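Local coordinates for protein putative N-acetylmuramoyl-L-alanine amidase,autolysin cwp6 (Peptoclostridium difficile, PDB 5J72) that probably cleaves the bond between N-acetylmuramic acid and L-alanine in peptidoglycan as a zinc-dependent amidase, and carries CWB2 modules that fix it to the cell wall, at residues A558-M572 against T624-T636. Residues are numbered along the deposited sequence; the frame is centred on the assembly and turned at random.
Sequences AASNILKRILEKFNM and TMGTQIGIGIEDT
R565 meets D635 side-on: NE reaches OD2 at 2.8 Å and NH1 reaches OD1 at 3.1 Å, with guanidinium and carboxylate only 27° from coplanar. The arginine chain bends at chi2 (-56°) and crosses I631 at about a right angle; CG2 of I631 covers one face of the guanidinium, while NH2 turns back to OE1 of E568 in its own helix. Two turns before D635, the Q628 amide sends NE2 to the backbone O of R565 (2.9 Å), approaching from above the carbonyl plane, and K569 CG packs against CD of Q628. At the other end N561 ND2 points almost straight at OG1 of T636 (2.9 Å), and that hydroxyl also bonds to G632 O. G632, without a side chain, lets I562 come within 4.0 Å, CA to CA. On the side facing strand 599-606, I562 and I566 pack on I629, and M625, bent at chi2 and chi3, sets its CE over the centre of the F570 ring, 3.8 Å from the centroid. The axes of helix segments 558-569 and 624-636 run roughly antiparallel (144°) and come within 7.6 Å, so the pair packs side by side against the central sheet of the zinc-dependent Amidase_3 domain.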
ATOM      1  N   ALA A 558      -5.816 -33.424 -12.208  1.00 29.84           N
ATOM      2  CA  ALA A 558      -5.976 -31.973 -11.945  1.00 28.01           C
ATOM      3  C   ALA A 558      -7.436 -31.624 -12.016  1.00 24.39           C
ATOM      4  O   ALA A 558      -7.970 -31.011 -11.104  1.00 27.87           O
ATOM      5  CB  ALA A 558      -5.185 -31.177 -12.991  1.00 29.42           C
ATOM      6  N   ALA A 559      -8.156 -32.048 -13.070  1.00 26.22           N
ATOM      7  CA  ALA A 559      -9.569 -31.658 -13.178  1.00 23.24           C
ATOM      8  C   ALA A 559     -10.431 -32.257 -12.069  1.00 27.75           C
ATOM      9  O   ALA A 559     -11.375 -31.620 -11.585  1.00 25.63           O
ATOM     10  CB  ALA A 559     -10.120 -32.091 -14.580  1.00 26.55           C
ATOM     11  N   SER A 560     -10.111 -33.530 -11.653  1.00 29.08           N
ATOM     12  CA  SER A 560     -10.881 -34.198 -10.576  1.00 30.24           C
ATOM     13  C   SER A 560     -10.652 -33.483  -9.244  1.00 28.33           C
ATOM     14  O   SER A 560     -11.629 -33.196  -8.543  1.00 26.39           O
ATOM     15  CB  SER A 560     -10.444 -35.655 -10.406  1.00 34.74           C
ATOM     16  OG  SER A 560     -10.425 -36.242 -11.702  1.00 39.79           O
ATOM     17  N   ASN A 561      -9.371 -33.167  -8.932  1.00 28.84           N
ATOM     18  CA  ASN A 561      -9.047 -32.442  -7.673  1.00 23.45           C
ATOM     19  C   ASN A 561      -9.752 -31.101  -7.615  1.00 25.31           C
ATOM     20  O   ASN A 561     -10.392 -30.779  -6.613  1.00 26.83           O
ATOM     21  CB  ASN A 561      -7.552 -32.233  -7.579  1.00 25.46           C
ATOM     22  CG  ASN A 561      -6.801 -33.484  -7.294  1.00 28.67           C
ATOM     23  OD1 ASN A 561      -7.430 -34.406  -6.783  1.00 33.39           O
ATOM     24  ND2 ASN A 561      -5.503 -33.599  -7.607  1.00 28.76           N
ATOM     25  N   ILE A 562      -9.667 -30.275  -8.698  1.00 25.54           N
ATOM     26  CA  ILE A 562     -10.313 -28.918  -8.662  1.00 24.22           C
ATOM     27  C   ILE A 562     -11.786 -29.024  -8.568  1.00 21.17           C
ATOM     28  O   ILE A 562     -12.441 -28.286  -7.816  1.00 23.93           O
ATOM     29  CB  ILE A 562      -9.865 -28.124  -9.952  1.00 24.61           C
ATOM     30  CG1 ILE A 562      -8.342 -27.866  -9.862  1.00 22.75           C
ATOM     31  CG2 ILE A 562     -10.696 -26.823 -10.090  1.00 20.83           C
ATOM     32  CD1 ILE A 562      -7.690 -27.475 -11.190  1.00 24.65           C
ATOM     33  N   LEU A 563     -12.381 -29.942  -9.319  1.00 21.83           N
ATOM     34  CA  LEU A 563     -13.842 -30.086  -9.257  1.00 23.93           C
ATOM     35  C   LEU A 563     -14.263 -30.457  -7.802  1.00 24.58           C
ATOM     36  O   LEU A 563     -15.204 -29.929  -7.252  1.00 24.79           O
ATOM     37  CB  LEU A 563     -14.217 -31.256 -10.264  1.00 27.31           C
ATOM     38  CG  LEU A 563     -15.708 -31.597 -10.253  1.00 28.20           C
ATOM     39  CD1 LEU A 563     -16.561 -30.441 -10.731  1.00 29.25           C
ATOM     40  CD2 LEU A 563     -15.935 -32.780 -11.188  1.00 32.75           C
ATOM     41  N   LYS A 564     -13.526 -31.410  -7.201  1.00 27.17           N
ATOM     42  CA  LYS A 564     -13.813 -31.798  -5.804  1.00 26.97           C
ATOM     43  C   LYS A 564     -13.719 -30.543  -4.907  1.00 28.47           C
ATOM     44  O   LYS A 564     -14.659 -30.251  -4.160  1.00 31.58           O
ATOM     45  CB  LYS A 564     -12.756 -32.831  -5.364  1.00 32.82           C
ATOM     46  CG  LYS A 564     -12.938 -33.316  -3.928  1.00 45.07           C
ATOM     47  CD  LYS A 564     -11.978 -34.477  -3.594  1.00 55.76           C
ATOM     48  CE  LYS A 564     -12.586 -35.439  -2.521  1.00 61.77           C
ATOM     49  NZ  LYS A 564     -11.537 -36.039  -1.620  1.00 54.92           N
ATOM     50  N   ARG A 565     -12.591 -29.767  -5.010  1.00 25.51           N
ATOM     51  CA  ARG A 565     -12.480 -28.592  -4.087  1.00 24.39           C
ATOM     52  C   ARG A 565     -13.566 -27.561  -4.309  1.00 23.50           C
ATOM     53  O   ARG A 565     -14.075 -26.998  -3.350  1.00 26.02           O
ATOM     54  CB  ARG A 565     -11.100 -27.977  -4.205  1.00 23.83           C
ATOM     55  CG  ARG A 565      -9.987 -28.956  -3.757  1.00 23.45           C
ATOM     56  CD  ARG A 565     -10.212 -29.475  -2.305  1.00 26.61           C
ATOM     57  NE  ARG A 565      -8.944 -30.040  -1.862  1.00 33.79           N
ATOM     58  CZ  ARG A 565      -8.667 -30.343  -0.600  1.00 28.82           C
ATOM     59  NH1 ARG A 565      -7.475 -30.817  -0.279  1.00 28.98           N
ATOM     60  NH2 ARG A 565      -9.586 -30.189   0.341  1.00 24.59           N
ATOM     61  N   ILE A 566     -13.958 -27.308  -5.574  1.00 26.65           N
ATOM     62  CA  ILE A 566     -14.992 -26.316  -5.788  1.00 21.29           C
ATOM     63  C   ILE A 566     -16.279 -26.755  -5.116  1.00 27.20           C
ATOM     64  O   ILE A 566     -16.954 -25.979  -4.417  1.00 27.34           O
ATOM     65  CB  ILE A 566     -15.232 -26.125  -7.311  1.00 25.45           C
ATOM     66  CG1 ILE A 566     -13.992 -25.431  -7.928  1.00 24.61           C
ATOM     67  CG2 ILE A 566     -16.539 -25.288  -7.544  1.00 22.07           C
ATOM     68  CD1 ILE A 566     -14.150 -25.281  -9.459  1.00 26.11           C
ATOM     69  N   LEU A 567     -16.632 -28.039  -5.349  1.00 30.38           N
ATOM     70  CA  LEU A 567     -17.867 -28.571  -4.799  1.00 33.51           C
ATOM     71  C   LEU A 567     -17.825 -28.603  -3.259  1.00 35.94           C
ATOM     72  O   LEU A 567     -18.887 -28.589  -2.660  1.00 38.70           O
ATOM     73  CB  LEU A 567     -18.123 -29.942  -5.420  1.00 33.79           C
ATOM     74  CG  LEU A 567     -18.529 -29.833  -6.935  1.00 34.18           C
ATOM     75  CD1 LEU A 567     -18.495 -31.197  -7.634  1.00 31.78           C
ATOM     76  CD2 LEU A 567     -19.935 -29.242  -7.014  1.00 36.34           C
ATOM     77  N   GLU A 568     -16.628 -28.618  -2.623  1.00 35.92           N
ATOM     78  CA  GLU A 568     -16.562 -28.585  -1.147  1.00 37.83           C
ATOM     79  C   GLU A 568     -17.138 -27.266  -0.607  1.00 40.69           C
ATOM     80  O   GLU A 568     -17.560 -27.251   0.544  1.00 40.41           O
ATOM     81  CB  GLU A 568     -15.076 -28.791  -0.651  1.00 38.47           C
ATOM     82  CG  GLU A 568     -14.635 -30.234  -0.894  1.00 45.45           C
ATOM     83  CD  GLU A 568     -13.220 -30.576  -0.382  1.00 51.88           C
ATOM     84  OE1 GLU A 568     -12.493 -29.671   0.087  1.00 41.40           O
ATOM     85  OE2 GLU A 568     -12.847 -31.799  -0.460  1.00 49.11           O
ATOM     86  N   LYS A 569     -17.201 -26.152  -1.409  1.00 38.72           N
ATOM     87  CA  LYS A 569     -17.714 -24.856  -0.893  1.00 34.89           C
ATOM     88  C   LYS A 569     -18.875 -24.340  -1.654  1.00 32.90           C
ATOM     89  O   LYS A 569     -19.449 -23.340  -1.271  1.00 33.93           O
ATOM     90  CB  LYS A 569     -16.665 -23.718  -0.984  1.00 36.22           C
ATOM     91  CG  LYS A 569     -15.386 -24.014  -0.276  1.00 44.34           C
ATOM     92  CD  LYS A 569     -15.513 -23.813   1.208  1.00 54.96           C
ATOM     93  CE  LYS A 569     -14.749 -24.933   1.856  1.00 61.98           C
ATOM     94  NZ  LYS A 569     -14.445 -24.651   3.275  1.00 68.28           N
ATOM     95  N   PHE A 570     -19.210 -24.983  -2.743  1.00 34.85           N
ATOM     96  CA  PHE A 570     -20.287 -24.508  -3.580  1.00 35.20           C
ATOM     97  C   PHE A 570     -21.271 -25.637  -3.898  1.00 38.21           C
ATOM     98  O   PHE A 570     -20.851 -26.606  -4.543  1.00 39.20           O
ATOM     99  CB  PHE A 570     -19.676 -23.973  -4.924  1.00 36.61           C
ATOM    100  CG  PHE A 570     -18.897 -22.694  -4.719  1.00 35.09           C
ATOM    101  CD1 PHE A 570     -19.545 -21.474  -4.645  1.00 33.54           C
ATOM    102  CD2 PHE A 570     -17.532 -22.717  -4.554  1.00 32.43           C
ATOM    103  CE1 PHE A 570     -18.832 -20.303  -4.402  1.00 32.05           C
ATOM    104  CE2 PHE A 570     -16.818 -21.534  -4.312  1.00 28.33           C
ATOM    105  CZ  PHE A 570     -17.486 -20.343  -4.239  1.00 27.73           C
ATOM    106  N   ASN A 571     -22.547 -25.522  -3.499  1.00 42.38           N
ATOM    107  CA  ASN A 571     -23.488 -26.596  -3.815  1.00 51.44           C
ATOM    108  C   ASN A 571     -24.077 -26.378  -5.203  1.00 53.46           C
ATOM    109  O   ASN A 571     -25.230 -25.982  -5.320  1.00 51.84           O
ATOM    110  CB  ASN A 571     -24.654 -26.682  -2.784  1.00 55.67           C
ATOM    111  CG  ASN A 571     -25.381 -28.030  -2.863  1.00 57.91           C
ATOM    112  N   MET A 572     -23.279 -26.631  -6.248  1.00 50.14           N
ATOM    113  CA  MET A 572     -23.701 -26.495  -7.647  1.00 51.10           C
ATOM    114  C   MET A 572     -23.747 -27.860  -8.284  1.00 50.10           C
ATOM    115  O   MET A 572     -23.119 -28.792  -7.776  1.00 49.33           O
ATOM    116  CB  MET A 572     -22.697 -25.646  -8.445  1.00 51.31           C
ATOM    117  CG  MET A 572     -22.699 -24.194  -8.061  1.00 54.39           C
ATOM    118  SD  MET A 572     -21.411 -23.317  -9.001  1.00 54.95           S
ATOM    119  CE  MET A 572     -21.237 -21.721  -8.011  1.00 53.89           C
ATOM    120  N   THR A 624     -13.551 -16.938  -2.784  1.00 23.18           N
ATOM    121  CA  THR A 624     -13.606 -18.339  -2.312  1.00 27.52           C
ATOM    122  C   THR A 624     -13.515 -19.297  -3.515  1.00 25.31           C
ATOM    123  O   THR A 624     -12.827 -20.310  -3.463  1.00 24.20           O
ATOM    124  CB  THR A 624     -14.903 -18.567  -1.546  1.00 30.94           C
ATOM    125  OG1 THR A 624     -14.815 -17.732  -0.390  1.00 32.30           O
ATOM    126  CG2 THR A 624     -15.083 -20.043  -1.108  1.00 33.04           C
ATOM    127  N   MET A 625     -14.189 -18.950  -4.602  1.00 24.91           N
ATOM    128  CA  MET A 625     -14.107 -19.770  -5.816  1.00 24.46           C
ATOM    129  C   MET A 625     -12.674 -19.863  -6.258  1.00 23.78           C
ATOM    130  O   MET A 625     -12.195 -20.968  -6.551  1.00 21.42           O
ATOM    131  CB  MET A 625     -14.957 -19.142  -6.913  1.00 24.85           C
ATOM    132  CG  MET A 625     -14.779 -19.872  -8.268  1.00 26.06           C
ATOM    133  SD  MET A 625     -15.403 -21.605  -8.253  1.00 25.77           S
ATOM    134  CE  MET A 625     -17.252 -21.332  -8.181  1.00 22.63           C
ATOM    135  N   GLY A 626     -11.910 -18.711  -6.302  1.00 18.40           N
ATOM    136  CA  GLY A 626     -10.524 -18.806  -6.743  1.00 18.99           C
ATOM    137  C   GLY A 626      -9.668 -19.611  -5.766  1.00 18.91           C
ATOM    138  O   GLY A 626      -8.779 -20.366  -6.170  1.00 20.48           O
ATOM    139  N   THR A 627      -9.899 -19.394  -4.479  1.00 19.58           N
ATOM    140  CA  THR A 627      -9.123 -20.129  -3.485  1.00 20.41           C
ATOM    141  C   THR A 627      -9.312 -21.684  -3.660  1.00 19.18           C
ATOM    142  O   THR A 627      -8.319 -22.420  -3.638  1.00 23.56           O
ATOM    143  CB  THR A 627      -9.651 -19.782  -2.081  1.00 23.87           C
ATOM    144  OG1 THR A 627      -9.433 -18.357  -1.904  1.00 24.97           O
ATOM    145  CG2 THR A 627      -8.875 -20.642  -0.966  1.00 23.70           C
ATOM    146  N   GLN A 628     -10.556 -22.143  -3.816  1.00 23.05           N
ATOM    147  CA  GLN A 628     -10.798 -23.595  -3.988  1.00 25.99           C
ATOM    148  C   GLN A 628     -10.077 -24.113  -5.221  1.00 26.25           C
ATOM    149  O   GLN A 628      -9.484 -25.212  -5.223  1.00 23.68           O
ATOM    150  CB  GLN A 628     -12.298 -23.867  -4.087  1.00 26.47           C
ATOM    151  CG  GLN A 628     -13.102 -23.495  -2.834  1.00 27.83           C
ATOM    152  CD  GLN A 628     -12.466 -24.104  -1.583  1.00 34.93           C
ATOM    153  OE1 GLN A 628     -11.895 -23.401  -0.736  1.00 28.95           O
ATOM    154  NE2 GLN A 628     -12.493 -25.455  -1.460  1.00 27.29           N
ATOM    155  N   ILE A 629     -10.107 -23.313  -6.317  1.00 21.29           N
ATOM    156  CA  ILE A 629      -9.386 -23.764  -7.462  1.00 17.70           C
ATOM    157  C   ILE A 629      -7.903 -23.874  -7.132  1.00 21.28           C
ATOM    158  O   ILE A 629      -7.253 -24.826  -7.554  1.00 21.29           O
ATOM    159  CB  ILE A 629      -9.635 -22.788  -8.664  1.00 19.29           C
ATOM    160  CG1 ILE A 629     -11.124 -22.883  -9.090  1.00 18.39           C
ATOM    161  CG2 ILE A 629      -8.675 -23.141  -9.820  1.00 21.13           C
ATOM    162  CD1 ILE A 629     -11.554 -21.765 -10.184  1.00 21.50           C
ATOM    163  N   GLY A 630      -7.356 -22.877  -6.351  1.00 20.52           N
ATOM    164  CA  GLY A 630      -5.943 -22.933  -6.012  1.00 20.07           C
ATOM    165  C   GLY A 630      -5.665 -24.174  -5.141  1.00 20.51           C
ATOM    166  O   GLY A 630      -4.604 -24.802  -5.288  1.00 19.96           O
ATOM    167  N   ILE A 631      -6.580 -24.500  -4.258  1.00 20.69           N
ATOM    168  CA  ILE A 631      -6.337 -25.687  -3.370  1.00 23.86           C
ATOM    169  C   ILE A 631      -6.301 -26.954  -4.266  1.00 23.56           C
ATOM    170  O   ILE A 631      -5.415 -27.804  -4.096  1.00 26.19           O
ATOM    171  CB  ILE A 631      -7.439 -25.813  -2.291  1.00 24.89           C
ATOM    172  CG1 ILE A 631      -7.317 -24.653  -1.238  1.00 23.08           C
ATOM    173  CG2 ILE A 631      -7.256 -27.220  -1.515  1.00 24.76           C
ATOM    174  CD1 ILE A 631      -8.622 -24.476  -0.426  1.00 23.37           C
ATOM    175  N   GLY A 632      -7.253 -27.061  -5.208  1.00 24.27           N
ATOM    176  CA  GLY A 632      -7.262 -28.204  -6.128  1.00 22.45           C
ATOM    177  C   GLY A 632      -5.979 -28.279  -6.913  1.00 25.10           C
ATOM    178  O   GLY A 632      -5.460 -29.352  -7.180  1.00 24.92           O
ATOM    179  N   ILE A 633      -5.432 -27.116  -7.354  1.00 22.21           N
ATOM    180  CA  ILE A 633      -4.173 -27.127  -8.087  1.00 20.60           C
ATOM    181  C   ILE A 633      -3.008 -27.600  -7.170  1.00 21.60           C
ATOM    182  O   ILE A 633      -2.151 -28.393  -7.608  1.00 26.36           O
ATOM    183  CB  ILE A 633      -3.839 -25.704  -8.658  1.00 18.41           C
ATOM    184  CG1 ILE A 633      -4.891 -25.386  -9.793  1.00 21.46           C
ATOM    185  CG2 ILE A 633      -2.354 -25.621  -9.198  1.00 19.49           C
ATOM    186  CD1 ILE A 633      -4.803 -23.860 -10.265  1.00 20.76           C
ATOM    187  N   GLU A 634      -2.958 -27.066  -5.953  1.00 24.44           N
ATOM    188  CA  GLU A 634      -1.913 -27.449  -4.988  1.00 26.59           C
ATOM    189  C   GLU A 634      -2.013 -29.005  -4.742  1.00 28.21           C
ATOM    190  O   GLU A 634      -0.966 -29.676  -4.694  1.00 31.00           O
ATOM    191  CB  GLU A 634      -2.144 -26.692  -3.689  1.00 29.78           C
ATOM    192  CG  GLU A 634      -1.245 -27.207  -2.572  1.00 32.26           C
ATOM    193  CD  GLU A 634      -1.589 -26.553  -1.231  1.00 29.64           C
ATOM    194  OE1 GLU A 634      -2.781 -26.400  -0.908  1.00 31.01           O
ATOM    195  OE2 GLU A 634      -0.628 -26.193  -0.524  1.00 35.75           O
ATOM    196  N   ASP A 635      -3.220 -29.531  -4.587  1.00 25.44           N
ATOM    197  CA  ASP A 635      -3.427 -30.974  -4.460  1.00 30.16           C
ATOM    198  C   ASP A 635      -2.721 -31.704  -5.541  1.00 32.19           C
ATOM    199  O   ASP A 635      -2.107 -32.756  -5.300  1.00 30.78           O
ATOM    200  CB  ASP A 635      -4.885 -31.368  -4.650  1.00 29.45           C
ATOM    201  CG  ASP A 635      -5.782 -30.959  -3.526  1.00 31.54           C
ATOM    202  OD1 ASP A 635      -5.274 -30.733  -2.415  1.00 33.48           O
ATOM    203  OD2 ASP A 635      -7.011 -30.882  -3.743  1.00 28.74           O
ATOM    204  N   THR A 636      -2.803 -31.174  -6.737  1.00 27.76           N
ATOM    205  CA  THR A 636      -2.235 -31.786  -7.901  1.00 28.48           C
ATOM    206  C   THR A 636      -0.748 -31.639  -8.053  1.00 33.01           C
ATOM    207  O   THR A 636      -0.094 -32.654  -8.342  1.00 33.65           O
ATOM    208  CB  THR A 636      -2.942 -31.184  -9.149  1.00 27.57           C
ATOM    209  OG1 THR A 636      -4.351 -31.320  -8.999  1.00 24.39           O
ATOM    210  CG2 THR A 636      -2.536 -31.896 -10.426  1.00 30.96           C
TER
HETATM  211  O   HOH W   1      -3.496 -35.554  -6.828  1.00 35.30           O
HETATM  212  O   HOH W   2      -9.151 -32.571  -4.003  1.00 53.83           O
HETATM  213  O   HOH W   3     -11.935 -27.159   0.959  1.00 51.09           O